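Local coordinates for putative lipase/esterase (Lactobacillus plantarum WCFS1, PDB 3BXP), which probably hydrolyses carboxylic ester bonds as a serine esterase of the alpha/beta-hydrolase fold, its natural substrate not being established, at residues I37-P42 / I111-F116; A150-Y155 / P193-Q198; A182-V187 / S210-Q215. One frame throughout, in Å; residues are numbered along the deposited sequence.

Contact 1 of 3, residues I37-P42 / I111-F116; sequences IMIICP and IILAGF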
ATOM      1  N   ILE B  37      -0.633  10.039 -22.396  1.00 18.47           N
ATOM      2  CA  ILE B  37      -1.659  11.012 -21.999  1.00 16.80           C
ATOM      3  C   ILE B  37      -2.437  10.478 -20.800  1.00 19.69           C
ATOM      4  O   ILE B  37      -2.814   9.287 -20.737  1.00 21.53           O
ATOM      5  CB  ILE B  37      -2.638  11.313 -23.221  1.00 19.42           C
ATOM      6  CG1 ILE B  37      -3.765  12.317 -22.881  1.00 21.26           C
ATOM      7  CG2 ILE B  37      -3.330  10.037 -23.744  1.00 22.85           C
ATOM      8  CD1 ILE B  37      -4.203  13.140 -24.052  1.00 19.39           C
HETATM    9  N   MSE B  38      -2.668  11.357 -19.865  1.00 19.35           N
HETATM   10  CA  MSE B  38      -3.446  11.027 -18.665  1.00 19.71           C
HETATM   11  C   MSE B  38      -4.757  11.762 -18.716  1.00 21.22           C
HETATM   12  O   MSE B  38      -4.796  12.976 -18.766  1.00 19.99           O
HETATM   13  CB  MSE B  38      -2.724  11.439 -17.381  1.00 22.59           C
HETATM   14  CG  MSE B  38      -3.439  10.979 -16.188  1.00 22.90           C
HETATM   15 SE   MSE B  38      -2.395  11.298 -14.568  0.75 22.67          SE
HETATM   16  CE  MSE B  38      -0.876  10.114 -14.956  1.00 30.89           C
ATOM     17  N   ILE B  39      -5.827  10.998 -18.587  1.00 17.47           N
ATOM     18  CA  ILE B  39      -7.190  11.543 -18.445  1.00 20.68           C
ATOM     19  C   ILE B  39      -7.614  11.535 -16.981  1.00 19.44           C
ATOM     20  O   ILE B  39      -7.674  10.468 -16.349  1.00 22.00           O
ATOM     21  CB  ILE B  39      -8.227  10.686 -19.208  1.00 22.51           C
ATOM     22  CG1 ILE B  39      -7.911  10.568 -20.700  1.00 21.72           C
ATOM     23  CG2 ILE B  39      -9.673  11.266 -18.983  1.00 21.42           C
ATOM     24  CD1 ILE B  39      -8.825   9.482 -21.407  1.00 20.70           C
ATOM     25  N   ILE B  40      -7.900  12.719 -16.477  1.00 16.84           N
ATOM     26  CA  ILE B  40      -8.144  12.941 -15.028  1.00 18.87           C
ATOM     27  C   ILE B  40      -9.644  13.114 -14.789  1.00 21.62           C
ATOM     28  O   ILE B  40     -10.297  14.018 -15.389  1.00 21.40           O
ATOM     29  CB  ILE B  40      -7.355  14.169 -14.490  1.00 19.45           C
ATOM     30  CG1 ILE B  40      -5.839  13.958 -14.532  1.00 24.80           C
ATOM     31  CG2 ILE B  40      -7.811  14.475 -13.047  1.00 17.80           C
ATOM     32  CD1 ILE B  40      -5.038  15.263 -14.370  1.00 27.67           C
ATOM     33  N   CYS B  41     -10.213  12.176 -14.009  1.00 20.57           N
ATOM     34  CA  CYS B  41     -11.573  12.265 -13.548  1.00 18.62           C
ATOM     35  C   CYS B  41     -11.503  12.838 -12.122  1.00 16.96           C
ATOM     36  O   CYS B  41     -11.033  12.176 -11.239  1.00 19.01           O
ATOM     37  CB  CYS B  41     -12.265  10.892 -13.576  1.00 18.35           C
ATOM     38  SG  CYS B  41     -12.533  10.325 -15.250  1.00 23.96           S
ATOM     39  N   PRO B  42     -11.899  14.105 -11.933  1.00 18.83           N
ATOM     40  CA  PRO B  42     -11.741  14.805 -10.645  1.00 20.95           C
ATOM     41  C   PRO B  42     -12.570  14.225  -9.488  1.00 18.77           C
ATOM     42  O   PRO B  42     -13.549  13.444  -9.708  1.00 20.12           O
ATOM     43  CB  PRO B  42     -12.211  16.232 -10.944  1.00 21.62           C
ATOM     44  CG  PRO B  42     -12.213  16.356 -12.428  1.00 29.17           C
ATOM     45  CD  PRO B  42     -12.487  14.994 -12.973  1.00 21.77           C
ATOM     46  N   ILE B 111      -2.421   5.498 -22.909  1.00 20.54           N
ATOM     47  CA  ILE B 111      -3.480   6.280 -22.322  1.00 20.23           C
ATOM     48  C   ILE B 111      -3.661   5.742 -20.891  1.00 19.23           C
ATOM     49  O   ILE B 111      -3.945   4.562 -20.664  1.00 21.43           O
ATOM     50  CB  ILE B 111      -4.812   6.143 -23.137  1.00 21.43           C
ATOM     51  CG1 ILE B 111      -4.633   6.638 -24.591  1.00 19.72           C
ATOM     52  CG2 ILE B 111      -6.007   6.870 -22.463  1.00 19.48           C
ATOM     53  CD1 ILE B 111      -5.834   6.344 -25.462  1.00 24.99           C
ATOM     54  N   ILE B 112      -3.548   6.645 -19.931  1.00 19.47           N
ATOM     55  CA  ILE B 112      -3.639   6.336 -18.519  1.00 19.13           C
ATOM     56  C   ILE B 112      -4.856   7.097 -17.933  1.00 18.42           C
ATOM     57  O   ILE B 112      -5.063   8.291 -18.226  1.00 20.83           O
ATOM     58  CB  ILE B 112      -2.374   6.845 -17.801  1.00 20.66           C
ATOM     59  CG1 ILE B 112      -1.093   6.284 -18.450  1.00 23.72           C
ATOM     60  CG2 ILE B 112      -2.406   6.423 -16.312  1.00 22.93           C
ATOM     61  CD1 ILE B 112       0.048   7.242 -18.357  1.00 27.54           C
ATOM     62  N   LEU B 113      -5.749   6.412 -17.237  1.00 18.27           N
ATOM     63  CA  LEU B 113      -6.875   7.085 -16.578  1.00 20.51           C
ATOM     64  C   LEU B 113      -6.543   7.293 -15.111  1.00 21.86           C
ATOM     65  O   LEU B 113      -6.019   6.414 -14.476  1.00 22.03           O
ATOM     66  CB  LEU B 113      -8.121   6.199 -16.615  1.00 19.63           C
ATOM     67  CG  LEU B 113      -8.439   5.546 -17.948  1.00 19.26           C
ATOM     68  CD1 LEU B 113      -9.761   4.711 -17.850  1.00 18.40           C
ATOM     69  CD2 LEU B 113      -8.465   6.620 -19.035  1.00 20.82           C
ATOM     70  N   ALA B 114      -6.804   8.484 -14.610  1.00 20.43           N
ATOM     71  CA  ALA B 114      -6.540   8.781 -13.190  1.00 20.22           C
ATOM     72  C   ALA B 114      -7.823   9.339 -12.596  1.00 22.91           C
ATOM     73  O   ALA B 114      -8.420  10.270 -13.164  1.00 23.11           O
ATOM     74  CB  ALA B 114      -5.417   9.769 -13.045  1.00 22.33           C
ATOM     75  N   GLY B 115      -8.259   8.770 -11.472  1.00 20.64           N
ATOM     76  CA  GLY B 115      -9.491   9.207 -10.821  1.00 19.15           C
ATOM     77  C   GLY B 115      -9.219   9.467  -9.345  1.00 19.83           C
ATOM     78  O   GLY B 115      -8.436   8.761  -8.713  1.00 19.97           O
ATOM     79  N   PHE B 116      -9.825  10.523  -8.824  1.00 20.31           N
ATOM     80  CA  PHE B 116      -9.675  10.921  -7.410  1.00 18.75           C
ATOM     81  C   PHE B 116     -11.067  10.912  -6.768  1.00 21.40           C
ATOM     82  O   PHE B 116     -11.999  11.374  -7.386  1.00 20.51           O
ATOM     83  CB  PHE B 116      -8.937  12.282  -7.395  1.00 20.96           C
ATOM     84  CG  PHE B 116      -7.576  12.183  -8.051  1.00 22.14           C
ATOM     85  CD1 PHE B 116      -6.465  11.700  -7.333  1.00 23.13           C
ATOM     86  CD2 PHE B 116      -7.409  12.416  -9.395  1.00 22.12           C
ATOM     87  CE1 PHE B 116      -5.268  11.533  -7.951  1.00 25.56           C
ATOM     88  CE2 PHE B 116      -6.190  12.200 -10.019  1.00 23.36           C
ATOM     89  CZ  PHE B 116      -5.120  11.776  -9.268  1.00 25.70           C
TER
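Ile-37 offers its carbonyl O to the amide N of Ile-112 at 2.9 Å, the first of five backbone hydrogen bonds that join residues 37-42 to residues 111-116 as neighbouring parallel strands. Parallel pairing makes one residue bond to two across the gap, and the pattern is complete here: Ile-112 O receives Ile-39 N, Ile-39 O receives Ala-114 N, and Ala-114 O receives Cys-41 N in the shortest of the series, 2.7 Å. The last, from Phe-116 N to Cys-41 O, is the longest at 3.2 Å. Each of these carbonyls also takes a CA-H contact, as Ile-112 O does from Met-38 CA at 3.2 Å, so each of the five acceptors has one N-H bond and one weaker CA-H contact. The amides of Met-38 and Ile-40 turn the other way and bond with strand 67-72, which leaves both edges of strand 35-41 occupied deep in the protein.

This is the centre of the alpha/beta-hydrolase sheet, and strand 110-116 runs into a Gly-115, Ser-117, Gly-119 pattern consistent with the nucleophile elbow of that fold. On one face Ile-39 CD1 lies alongside Leu-113 CD2 at 3.7 Å and reaches back to Ile-111 CG2, beneath helix 85-99. The same face carries Ile-37, whose CG2 meets Ile-111 CG1 at 3.7 Å, the two chains lying side by side. On the other face selenomethionine Met-38, with CG anti to the backbone N (chi1 -174°), sends its chain along the neighbouring strand until SE rests on Ala-114 CB at 3.7 Å. Further on, Ile-40 CG2 comes up to the edge of the Phe-116 ring, 4.1 Å from CE2, while helix 54-63 packs against this face through Met-61, Ala-58 and Ile-57.

Contact 2 of 3, residues A150-Y155 / P193-Q198; sequences AIILGY and PAFVWQ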
ATOM      1  N   ALA B 150      -3.731   1.549 -18.417  1.00 19.12           N
ATOM      2  CA  ALA B 150      -3.558   1.525 -16.929  1.00 19.24           C
ATOM      3  C   ALA B 150      -4.384   2.601 -16.275  1.00 20.85           C
ATOM      4  O   ALA B 150      -4.870   3.522 -16.927  1.00 20.44           O
ATOM      5  CB  ALA B 150      -2.092   1.723 -16.523  1.00 21.89           C
ATOM      6  N   ILE B 151      -4.478   2.507 -14.958  1.00 19.82           N
ATOM      7  CA  ILE B 151      -5.235   3.492 -14.178  1.00 17.50           C
ATOM      8  C   ILE B 151      -4.419   3.867 -12.952  1.00 19.34           C
ATOM      9  O   ILE B 151      -3.544   3.115 -12.505  1.00 20.49           O
ATOM     10  CB  ILE B 151      -6.715   2.996 -13.757  1.00 18.19           C
ATOM     11  CG1 ILE B 151      -6.714   1.947 -12.628  1.00 18.89           C
ATOM     12  CG2 ILE B 151      -7.482   2.517 -14.998  1.00 22.75           C
ATOM     13  CD1 ILE B 151      -8.117   1.577 -12.089  1.00 20.36           C
ATOM     14  N   ILE B 152      -4.719   5.051 -12.464  1.00 19.04           N
ATOM     15  CA  ILE B 152      -4.187   5.577 -11.196  1.00 19.54           C
ATOM     16  C   ILE B 152      -5.405   5.991 -10.398  1.00 19.10           C
ATOM     17  O   ILE B 152      -6.309   6.626 -10.950  1.00 21.05           O
ATOM     18  CB  ILE B 152      -3.266   6.829 -11.424  1.00 19.78           C
ATOM     19  CG1 ILE B 152      -1.928   6.425 -12.068  1.00 18.42           C
ATOM     20  CG2 ILE B 152      -3.009   7.543 -10.094  1.00 22.28           C
ATOM     21  CD1 ILE B 152      -1.090   7.605 -12.548  1.00 22.76           C
ATOM     22  N   LEU B 153      -5.439   5.567  -9.133  1.00 18.64           N
ATOM     23  CA  LEU B 153      -6.531   5.924  -8.231  1.00 19.06           C
ATOM     24  C   LEU B 153      -6.012   6.558  -6.977  1.00 17.75           C
ATOM     25  O   LEU B 153      -5.179   5.981  -6.281  1.00 19.38           O
ATOM     26  CB  LEU B 153      -7.390   4.695  -7.850  1.00 18.98           C
ATOM     27  CG  LEU B 153      -8.060   3.914  -8.993  1.00 19.97           C
ATOM     28  CD1 LEU B 153      -8.719   2.650  -8.432  1.00 17.30           C
ATOM     29  CD2 LEU B 153      -9.118   4.836  -9.640  1.00 22.42           C
ATOM     30  N   GLY B 154      -6.478   7.776  -6.698  1.00 19.03           N
ATOM     31  CA  GLY B 154      -6.169   8.442  -5.407  1.00 18.51           C
ATOM     32  C   GLY B 154      -7.416   8.595  -4.568  1.00 19.46           C
ATOM     33  O   GLY B 154      -8.452   9.098  -5.050  1.00 19.59           O
ATOM     34  N   TYR B 155      -7.320   8.144  -3.330  1.00 19.75           N
ATOM     35  CA  TYR B 155      -8.450   8.123  -2.424  1.00 20.12           C
ATOM     36  C   TYR B 155      -9.774   7.843  -3.177  1.00 20.74           C
ATOM     37  O   TYR B 155     -10.734   8.589  -3.015  1.00 21.83           O
ATOM     38  CB  TYR B 155      -8.539   9.440  -1.624  1.00 20.69           C
ATOM     39  CG  TYR B 155      -8.267  10.717  -2.384  1.00 19.13           C
ATOM     40  CD1 TYR B 155      -6.995  11.083  -2.707  1.00 19.50           C
ATOM     41  CD2 TYR B 155      -9.284  11.567  -2.742  1.00 18.21           C
ATOM     42  CE1 TYR B 155      -6.727  12.281  -3.368  1.00 20.50           C
ATOM     43  CE2 TYR B 155      -9.047  12.761  -3.422  1.00 18.90           C
ATOM     44  CZ  TYR B 155      -7.783  13.103  -3.737  1.00 19.86           C
ATOM     45  OH  TYR B 155      -7.524  14.284  -4.375  1.00 21.85           O
ATOM     46  N   PRO B 193      -3.739  -2.693 -15.351  1.00 20.17           N
ATOM     47  CA  PRO B 193      -2.995  -2.445 -14.127  1.00 19.12           C
ATOM     48  C   PRO B 193      -3.368  -1.113 -13.439  1.00 18.62           C
ATOM     49  O   PRO B 193      -3.691  -0.105 -14.076  1.00 18.84           O
ATOM     50  CB  PRO B 193      -1.538  -2.410 -14.622  1.00 20.36           C
ATOM     51  CG  PRO B 193      -1.549  -3.310 -15.759  1.00 19.13           C
ATOM     52  CD  PRO B 193      -2.842  -2.982 -16.467  1.00 18.25           C
ATOM     53  N   ALA B 194      -3.212  -1.126 -12.124  1.00 17.59           N
ATOM     54  CA  ALA B 194      -3.557   0.029 -11.342  1.00 18.84           C
ATOM     55  C   ALA B 194      -2.516   0.385 -10.273  1.00 19.90           C
ATOM     56  O   ALA B 194      -1.945  -0.456  -9.621  1.00 21.27           O
ATOM     57  CB  ALA B 194      -4.950  -0.171 -10.688  1.00 18.01           C
ATOM     58  N   PHE B 195      -2.312   1.671 -10.142  1.00 20.35           N
ATOM     59  CA  PHE B 195      -1.623   2.266  -9.004  1.00 17.61           C
ATOM     60  C   PHE B 195      -2.668   2.938  -8.170  1.00 17.60           C
ATOM     61  O   PHE B 195      -3.361   3.870  -8.595  1.00 17.96           O
ATOM     62  CB  PHE B 195      -0.565   3.275  -9.523  1.00 17.66           C
ATOM     63  CG  PHE B 195       0.237   3.987  -8.435  1.00 18.87           C
ATOM     64  CD1 PHE B 195      -0.249   5.098  -7.768  1.00 18.33           C
ATOM     65  CD2 PHE B 195       1.516   3.565  -8.130  1.00 20.55           C
ATOM     66  CE1 PHE B 195       0.479   5.707  -6.801  1.00 19.25           C
ATOM     67  CE2 PHE B 195       2.236   4.187  -7.152  1.00 16.44           C
ATOM     68  CZ  PHE B 195       1.711   5.274  -6.476  1.00 19.57           C
ATOM     69  N   VAL B 196      -2.764   2.495  -6.932  1.00 20.06           N
ATOM     70  CA  VAL B 196      -3.754   3.002  -5.989  1.00 17.53           C
ATOM     71  C   VAL B 196      -3.020   3.596  -4.774  1.00 18.88           C
ATOM     72  O   VAL B 196      -2.068   3.016  -4.242  1.00 19.98           O
ATOM     73  CB  VAL B 196      -4.687   1.850  -5.541  1.00 16.08           C
ATOM     74  CG1 VAL B 196      -5.799   2.299  -4.603  1.00 19.53           C
ATOM     75  CG2 VAL B 196      -5.272   1.076  -6.711  1.00 20.67           C
ATOM     76  N   TRP B 197      -3.460   4.753  -4.347  1.00 20.15           N
ATOM     77  CA  TRP B 197      -2.948   5.379  -3.094  1.00 17.72           C
ATOM     78  C   TRP B 197      -4.062   6.027  -2.324  1.00 17.65           C
ATOM     79  O   TRP B 197      -5.096   6.442  -2.879  1.00 19.03           O
ATOM     80  CB  TRP B 197      -1.795   6.366  -3.346  1.00 17.69           C
ATOM     81  CG  TRP B 197      -2.216   7.636  -3.955  1.00 20.01           C
ATOM     82  CD1 TRP B 197      -2.389   7.879  -5.295  1.00 21.60           C
ATOM     83  CD2 TRP B 197      -2.567   8.859  -3.282  1.00 21.38           C
ATOM     84  NE1 TRP B 197      -2.801   9.153  -5.492  1.00 21.71           N
ATOM     85  CE2 TRP B 197      -2.931   9.781  -4.272  1.00 20.52           C
ATOM     86  CE3 TRP B 197      -2.649   9.249  -1.950  1.00 21.60           C
ATOM     87  CZ2 TRP B 197      -3.327  11.078  -3.960  1.00 18.95           C
ATOM     88  CZ3 TRP B 197      -3.021  10.555  -1.654  1.00 22.96           C
ATOM     89  CH2 TRP B 197      -3.357  11.441  -2.651  1.00 20.00           C
ATOM     90  N   GLN B 198      -3.870   6.082  -1.017  1.00 19.11           N
ATOM     91  CA  GLN B 198      -4.793   6.801  -0.153  1.00 19.00           C
ATOM     92  C   GLN B 198      -4.093   7.123   1.127  1.00 19.14           C
ATOM     93  O   GLN B 198      -3.032   6.613   1.397  1.00 20.32           O
ATOM     94  CB  GLN B 198      -6.042   5.960   0.111  1.00 20.73           C
ATOM     95  CG  GLN B 198      -7.142   6.660   0.922  1.00 22.09           C
ATOM     96  CD  GLN B 198      -8.508   6.003   0.758  1.00 21.00           C
ATOM     97  OE1 GLN B 198      -8.609   4.837   0.371  1.00 26.02           O
ATOM     98  NE2 GLN B 198      -9.556   6.726   1.114  1.00 25.14           N
TER
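Trp-197 and Tyr-155 both place CG between the backbone N and the carbonyl carbon (chi1 73° and 41°), and these torsions fold the indole back over the neighbouring strand while the phenol stands beside it. The result is an offset edge-to-face pair: the Tyr-155 edge is turned toward the six-membered ring of Trp-197, with the planes at 80° and Tyr-155 CE1 3.5 Å from Trp-197 CH2. The other part of the indole lies across Gly-154, whose CA sits over the five-membered ring in a CH-pi contact, 3.7 Å from its centroid. Trp-197 NE1 is the indole atom nearest Gly-154, 3.4 Å from its CA. A leucine in place of Trp-197 would probably uncover Gly-154 CA and deprive the Tyr-155 ring of the face its edge rests against, setting that ring freer to turn.

Beneath the rings, parallel backbone pairing runs from Ile-151 N, bound to Pro-193 O, through to Tyr-155 N, which meets Trp-197 O at 2.8 Å in the carbonyl plane. Leu-153 N to Phe-195 O is the shortest bond of the set, 2.7 Å. On the face opposite the indole, Ile-151 CG1 presses on Ala-194 CB at 3.4 Å, tighter than ordinary carbon packing, and Leu-153 CD1 lies beside Val-196 CG2. Gln-198 extends alongside Tyr-155 CA and CB; its OE1 is hydrogen-bonded to Ser-210 OG and its NE2 to Asp-202 OD2.

The two strands belong to a beta-alpha-beta unit completed by helix 168-174. Helix 258-269 covers the face bearing Phe-195, and Trp-197 stacks on Trp-259; helices 118-129 and 208-219 cover the face bearing Ile-151 and Leu-153, and strand 110-116 bonds to the far edge of strand 150-154.

Contact 3 of 3, residues A182-V187 / S210-Q215; sequences AAQRLV and SLKYVQ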
ATOM      1  N   ALA B 182     -20.423  -1.429  -6.725  1.00 20.01           N
ATOM      2  CA  ALA B 182     -19.175  -1.951  -6.167  1.00 20.98           C
ATOM      3  C   ALA B 182     -18.194  -2.287  -7.262  1.00 22.31           C
ATOM      4  O   ALA B 182     -18.236  -3.369  -7.866  1.00 21.72           O
ATOM      5  CB  ALA B 182     -19.458  -3.167  -5.291  1.00 21.49           C
ATOM      6  N   ALA B 183     -17.287  -1.348  -7.536  1.00 21.42           N
ATOM      7  CA  ALA B 183     -16.349  -1.476  -8.625  1.00 20.19           C
ATOM      8  C   ALA B 183     -15.411  -2.669  -8.468  1.00 19.67           C
ATOM      9  O   ALA B 183     -14.939  -3.226  -9.415  1.00 21.75           O
ATOM     10  CB  ALA B 183     -15.519  -0.194  -8.797  1.00 19.53           C
ATOM     11  N   GLN B 184     -15.111  -3.059  -7.245  1.00 20.77           N
ATOM     12  CA  GLN B 184     -14.197  -4.175  -7.051  1.00 18.97           C
ATOM     13  C   GLN B 184     -14.832  -5.479  -7.561  1.00 20.72           C
ATOM     14  O   GLN B 184     -14.146  -6.450  -7.899  1.00 20.74           O
ATOM     15  CB  GLN B 184     -13.805  -4.281  -5.583  1.00 19.94           C
ATOM     16  CG  GLN B 184     -14.824  -4.838  -4.601  1.00 19.89           C
ATOM     17  CD  GLN B 184     -15.919  -3.863  -4.132  1.00 19.76           C
ATOM     18  OE1 GLN B 184     -16.111  -2.795  -4.738  1.00 20.06           O
ATOM     19  NE2 GLN B 184     -16.617  -4.212  -3.033  1.00 17.53           N
ATOM     20  N   ARG B 185     -16.158  -5.506  -7.574  1.00 21.02           N
ATOM     21  CA  ARG B 185     -16.875  -6.694  -8.006  1.00 22.90           C
ATOM     22  C   ARG B 185     -16.826  -6.887  -9.523  1.00 22.78           C
ATOM     23  O   ARG B 185     -17.217  -7.953 -10.044  1.00 25.75           O
ATOM     24  CB  ARG B 185     -18.319  -6.707  -7.530  1.00 25.84           C
ATOM     25  CG  ARG B 185     -18.469  -6.827  -6.028  1.00 24.83           C
ATOM     26  CD  ARG B 185     -19.953  -6.911  -5.662  1.00 37.30           C
ATOM     27  NE  ARG B 185     -20.175  -7.049  -4.225  1.00 46.45           N
ATOM     28  CZ  ARG B 185     -19.883  -8.147  -3.546  1.00 48.38           C
ATOM     29  NH1 ARG B 185     -19.335  -9.172  -4.185  1.00 53.52           N
ATOM     30  NH2 ARG B 185     -20.116  -8.219  -2.240  1.00 44.85           N
ATOM     31  N   LEU B 186     -16.323  -5.889 -10.230  1.00 20.18           N
ATOM     32  CA  LEU B 186     -16.225  -5.932 -11.690  1.00 22.44           C
ATOM     33  C   LEU B 186     -14.794  -6.218 -12.162  1.00 25.35           C
ATOM     34  O   LEU B 186     -14.499  -6.220 -13.369  1.00 23.37           O
ATOM     35  CB  LEU B 186     -16.723  -4.619 -12.306  1.00 22.94           C
ATOM     36  CG  LEU B 186     -18.141  -4.156 -11.900  1.00 28.58           C
ATOM     37  CD1 LEU B 186     -18.549  -2.821 -12.521  1.00 27.14           C
ATOM     38  CD2 LEU B 186     -19.148  -5.198 -12.252  1.00 34.33           C
ATOM     39  N   VAL B 187     -13.899  -6.441 -11.197  1.00 25.65           N
ATOM     40  CA  VAL B 187     -12.502  -6.766 -11.497  1.00 22.74           C
ATOM     41  C   VAL B 187     -12.440  -8.195 -12.081  1.00 24.62           C
ATOM     42  O   VAL B 187     -13.130  -9.100 -11.605  1.00 21.31           O
ATOM     43  CB  VAL B 187     -11.583  -6.656 -10.255  1.00 22.68           C
ATOM     44  CG1 VAL B 187     -10.170  -7.206 -10.547  1.00 19.51           C
ATOM     45  CG2 VAL B 187     -11.554  -5.173  -9.735  1.00 22.74           C
ATOM     46  N   SER B 210     -10.392   1.645  -0.987  1.00 20.49           N
ATOM     47  CA  SER B 210      -9.207   1.241  -1.746  1.00 18.76           C
ATOM     48  C   SER B 210      -8.819  -0.207  -1.405  1.00 21.01           C
ATOM     49  O   SER B 210      -8.331  -0.935  -2.264  1.00 19.14           O
ATOM     50  CB  SER B 210      -8.044   2.228  -1.567  1.00 20.40           C
ATOM     51  OG  SER B 210      -7.694   2.394  -0.201  1.00 26.80           O
ATOM     52  N   LEU B 211      -8.987  -0.596  -0.147  1.00 19.47           N
ATOM     53  CA  LEU B 211      -8.655  -1.961   0.290  1.00 20.12           C
ATOM     54  C   LEU B 211      -9.496  -2.948  -0.518  1.00 20.95           C
ATOM     55  O   LEU B 211      -9.041  -3.989  -0.929  1.00 19.81           O
ATOM     56  CB  LEU B 211      -8.964  -2.130   1.789  1.00 23.54           C
ATOM     57  CG  LEU B 211      -7.979  -1.433   2.718  1.00 19.35           C
ATOM     58  CD1 LEU B 211      -8.576  -1.290   4.120  1.00 21.81           C
ATOM     59  CD2 LEU B 211      -6.609  -2.200   2.792  1.00 22.95           C
ATOM     60  N   LYS B 212     -10.744  -2.597  -0.733  1.00 19.10           N
ATOM     61  CA  LYS B 212     -11.672  -3.469  -1.485  1.00 16.90           C
ATOM     62  C   LYS B 212     -11.215  -3.624  -2.956  1.00 17.46           C
ATOM     63  O   LYS B 212     -11.160  -4.744  -3.481  1.00 20.25           O
ATOM     64  CB  LYS B 212     -13.098  -2.914  -1.442  1.00 18.26           C
ATOM     65  CG  LYS B 212     -13.801  -3.111  -0.148  1.00 18.25           C
ATOM     66  CD  LYS B 212     -15.066  -2.245  -0.044  1.00 18.43           C
ATOM     67  CE  LYS B 212     -16.024  -2.672   1.048  1.00 24.37           C
ATOM     68  NZ  LYS B 212     -17.025  -3.721   0.533  1.00 22.83           N
ATOM     69  N   TYR B 213     -10.864  -2.538  -3.622  1.00 20.72           N
ATOM     70  CA  TYR B 213     -10.436  -2.629  -5.036  1.00 20.19           C
ATOM     71  C   TYR B 213      -9.097  -3.412  -5.125  1.00 20.58           C
ATOM     72  O   TYR B 213      -8.877  -4.276  -5.980  1.00 20.83           O
ATOM     73  CB  TYR B 213     -10.262  -1.219  -5.623  1.00 22.03           C
ATOM     74  CG  TYR B 213     -10.128  -1.250  -7.103  1.00 19.13           C
ATOM     75  CD1 TYR B 213     -11.159  -1.695  -7.889  1.00 19.87           C
ATOM     76  CD2 TYR B 213      -8.952  -0.859  -7.736  1.00 22.91           C
ATOM     77  CE1 TYR B 213     -11.057  -1.762  -9.284  1.00 20.14           C
ATOM     78  CE2 TYR B 213      -8.834  -0.928  -9.123  1.00 25.76           C
ATOM     79  CZ  TYR B 213      -9.883  -1.368  -9.888  1.00 26.08           C
ATOM     80  OH  TYR B 213      -9.743  -1.433 -11.285  1.00 23.64           O
ATOM     81  N   VAL B 214      -8.156  -3.087  -4.244  1.00 21.02           N
ATOM     82  CA  VAL B 214      -6.857  -3.773  -4.250  1.00 20.47           C
ATOM     83  C   VAL B 214      -7.012  -5.268  -3.965  1.00 19.14           C
ATOM     84  O   VAL B 214      -6.380  -6.095  -4.615  1.00 19.40           O
ATOM     85  CB  VAL B 214      -5.842  -3.082  -3.319  1.00 21.94           C
ATOM     86  CG1 VAL B 214      -4.489  -3.831  -3.273  1.00 21.25           C
ATOM     87  CG2 VAL B 214      -5.640  -1.595  -3.809  1.00 14.81           C
ATOM     88  N   GLN B 215      -7.865  -5.625  -3.012  1.00 18.92           N
ATOM     89  CA  GLN B 215      -8.081  -7.032  -2.740  1.00 18.58           C
ATOM     90  C   GLN B 215      -8.449  -7.759  -4.009  1.00 20.31           C
ATOM     91  O   GLN B 215      -7.911  -8.802  -4.337  1.00 20.79           O
ATOM     92  CB  GLN B 215      -9.176  -7.196  -1.688  1.00 20.73           C
ATOM     93  CG  GLN B 215      -9.677  -8.621  -1.479  1.00 18.08           C
ATOM     94  CD  GLN B 215     -10.756  -9.050  -2.464  1.00 21.16           C
ATOM     95  OE1 GLN B 215     -11.651  -8.272  -2.813  1.00 22.79           O
ATOM     96  NE2 GLN B 215     -10.672 -10.292  -2.914  1.00 17.64           N
TER
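Val-187 drives CG2 to within 3.5 Å of Tyr-213 CE1, the closest approach of one side chain to another between residues 182-187 and 210-215. The valine crosses the phenol obliquely, while the backbone of Ala-183 and Gln-184 closes on the ring from its edge, Gln-184 CA standing 4.0 Å from Tyr-213 CD1. Tyr-213 turns CG away from its own amide nitrogen (chi1 -167°), which carries the ring off the helix toward the interior; there its hydroxyl hydrogen-bonds Asn-127 ND2, and the ring touches Ala-124 of helix 118-129.

The arrangement is that of a short 3-10 turn, residues 183-186, laid against a helix on the flank of the alpha/beta-hydrolase sheet, in the connection leading to strand 194-199. No hydrogen bond passes directly between the two segments. The backbones come nearest where Gln-184 CA lies 4.5 Å from Tyr-213 CA, and Gln-184 CB sits 3.4 Å from Lys-212 O.

Toward the partly exposed Lys-212 the packing gives way to a looser, polar margin. Bent at chi2 (-79°), the Gln-184 chain crosses that of Lys-212 and brings NE2 to 3.6 Å from Lys-212 NZ without bonding to it. Both nitrogens instead turn to Asp-159 OD2, by a hydrogen bond from Gln-184 and a salt bridge from Lys-212, so a shared carboxylate oxygen draws together two donors that have nothing to offer each other.

Overall arrangement
Contacts 1 and 2 are consecutive pairs in one sheet, their centres about 10 Å apart, stitched together because strands 110-116 and 150-154 are neighbours: Leu-113 O meets Ile-152 N at 2.8 Å and Gly-115 N meets Ile-152 O at 2.9 Å, both probable hydrogen bonds. Contact 3 lies on the flank, its centre about 12 Å from that of contact 2 and about 18 Å from that of contact 1. Tyr-213 links it inward by packing on Ile-151 and Leu-153, and Ser-210 OG reaches Gln-198 OE1 at 2.7 Å. The probable nucleophile elbow begins within contact 1 at Gly-115 and runs past its end, and Tyr-155 of contact 2 touches it, placing both near the presumed active site.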